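Local coordinates for probable antibiotics synthesis protein (Thermus thermophilus, PDB 1V70), which is of unknown function but, as a small cupin-domain protein named for antibiotic synthesis, probably binds a metal ion, at residues Ala34-Pro37 / Gly38-Gln41. Sequence-based numbering, arbitrary orientation.
Sequences ALLP and GQAQ
Leu36 and Gln39 hold each other twice across a type II beta turn, the bend by which this cupin chain leaves strand 28-35 of one sheet and enters strand 40-44 of the other. The turn's own bond runs from Gln39 N to Leu36 O, 3.0 Å, with an N-H...O angle of 161°. Gln39 then reaches back with its side chain: CG lies anti to its carbonyl carbon (chi1 -61°), and the extended chain beyond it carries the amide alongside Leu36, the two side chains pointing the same way. There OE1 of Gln39 accepts from Leu36 N at 2.9 Å in a nearly straight bond (174°), although the N-H arrives from above the amide's carbonyl plane and not along a lone pair. Leu36 CB packs against that same oxygen, and Leu36 CD1 lies near Gln39 NE2. The amide nitrogen is held as well: NE2 donates to Asn13 O.

The buried side belongs to Leu35. Its CD2 sits 3.6 Å from Gln39 O and close to Ala40 CA, while the side chain also packs on Met17, on Val87 of strand 85-88 and on Leu97 of strand 95-102, one strand from each sheet. The Leu35 oxygen takes a bond from Asn89 ND2, and the backbones of Gly38 and Gln39 also bond to Asn89.

Pro37 and Gly38, at the turn's two central positions, form its exposed crest and add little side-chain packing. Gly38 has the positive phi (91°) expected at the third position of a type II turn. Back at the foot of the turn, one water bridges the strand end to the glutamine by hydrogen bonds, lying 2.8 Å from both Ala34 O and Gln39 OE1.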
ATOM      1  N   ALA A  34       0.022  12.988   4.883  1.00 10.50           N
ATOM      2  CA  ALA A  34       1.114  13.934   4.697  1.00 10.69           C
ATOM      3  C   ALA A  34       1.296  14.673   6.012  1.00 11.02           C
ATOM      4  O   ALA A  34       0.404  15.404   6.456  1.00 10.99           O
ATOM      5  CB  ALA A  34       0.784  14.911   3.572  1.00 11.08           C
ATOM      6  N   LEU A  35       2.454  14.471   6.633  1.00 10.52           N
ATOM      7  CA  LEU A  35       2.752  15.077   7.923  1.00 11.55           C
ATOM      8  C   LEU A  35       3.908  16.060   7.908  1.00 10.90           C
ATOM      9  O   LEU A  35       5.028  15.718   7.534  1.00 11.44           O
ATOM     10  CB  LEU A  35       3.078  13.994   8.963  1.00 12.23           C
ATOM     11  CG  LEU A  35       2.056  12.910   9.311  1.00 12.35           C
ATOM     12  CD1 LEU A  35       2.025  11.843   8.228  1.00 15.87           C
ATOM     13  CD2 LEU A  35       2.444  12.278  10.644  1.00 15.53           C
ATOM     14  N   LEU A  36       3.629  17.295   8.305  1.00 12.20           N
ATOM     15  CA  LEU A  36       4.680  18.295   8.405  1.00 13.55           C
ATOM     16  C   LEU A  36       5.313  18.017   9.770  1.00 14.51           C
ATOM     17  O   LEU A  36       4.725  17.318  10.600  1.00 13.44           O
ATOM     18  CB  LEU A  36       4.086  19.708   8.381  1.00 14.94           C
ATOM     19  CG  LEU A  36       3.453  20.171   7.064  1.00 15.03           C
ATOM     20  CD1 LEU A  36       2.794  21.530   7.259  1.00 16.99           C
ATOM     21  CD2 LEU A  36       4.518  20.243   5.980  1.00 15.80           C
ATOM     22  N   PRO A  37       6.523  18.539  10.015  1.00 15.51           N
ATOM     23  CA  PRO A  37       7.173  18.312  11.307  1.00 16.25           C
ATOM     24  C   PRO A  37       6.247  18.686  12.464  1.00 17.02           C
ATOM     25  O   PRO A  37       5.632  19.753  12.454  1.00 16.93           O
ATOM     26  CB  PRO A  37       8.397  19.218  11.233  1.00 17.19           C
ATOM     27  CG  PRO A  37       8.759  19.154   9.793  1.00 17.65           C
ATOM     28  CD  PRO A  37       7.416  19.270   9.098  1.00 17.60           C
ATOM     29  N   GLY A  38       6.139  17.797  13.447  1.00 17.04           N
ATOM     30  CA  GLY A  38       5.293  18.058  14.597  1.00 17.41           C
ATOM     31  C   GLY A  38       3.864  17.562  14.474  1.00 16.97           C
ATOM     32  O   GLY A  38       3.138  17.499  15.466  1.00 19.74           O
ATOM     33  N   GLN A  39       3.445  17.207  13.263  1.00 14.58           N
ATOM     34  CA  GLN A  39       2.086  16.726  13.070  1.00 13.43           C
ATOM     35  C   GLN A  39       1.982  15.239  13.376  1.00 13.46           C
ATOM     36  O   GLN A  39       2.996  14.534  13.451  1.00 12.79           O
ATOM     37  CB  GLN A  39       1.614  17.029  11.647  1.00 12.73           C
ATOM     38  CG  GLN A  39       1.604  18.522  11.350  1.00 13.57           C
ATOM     39  CD  GLN A  39       0.897  18.859  10.059  1.00 13.47           C
ATOM     40  OE1 GLN A  39       1.002  18.131   9.074  1.00 12.88           O
ATOM     41  NE2 GLN A  39       0.186  19.982  10.049  1.00 14.72           N
ATOM     42  N   ALA A  40       0.758  14.762  13.553  1.00 12.19           N
ATOM     43  CA  ALA A  40       0.561  13.365  13.893  1.00 13.30           C
ATOM     44  C   ALA A  40      -0.875  12.897  13.766  1.00 13.07           C
ATOM     45  O   ALA A  40      -1.806  13.701  13.661  1.00 14.38           O
ATOM     46  CB  ALA A  40       1.032  13.132  15.331  1.00 16.58           C
ATOM     47  N   GLN A  41      -1.038  11.579  13.746  1.00 12.18           N
ATOM     48  CA  GLN A  41      -2.320  10.980  13.798  1.00 11.75           C
ATOM     49  C   GLN A  41      -2.447  10.528  15.198  1.00 10.99           C
ATOM     50  O   GLN A  41      -1.675   9.721  15.698  1.00 11.46           O
ATOM     51  CB  GLN A  41      -2.355   9.761  12.875  1.00 12.73           C
ATOM     52  CG  GLN A  41      -3.775   9.029  12.990  0.50 13.50           C
ATOM     53  CD  GLN A  41      -3.952   7.950  11.943  0.50 14.09           C
ATOM     54  OE1 GLN A  41      -3.209   6.983  11.856  0.50 14.91           O
ATOM     55  NE2 GLN A  41      -5.030   8.119  11.152  0.50 14.93           N
TER
HETATM   56  O   HOH W   1       0.304  18.224   6.324  1.00 12.99           O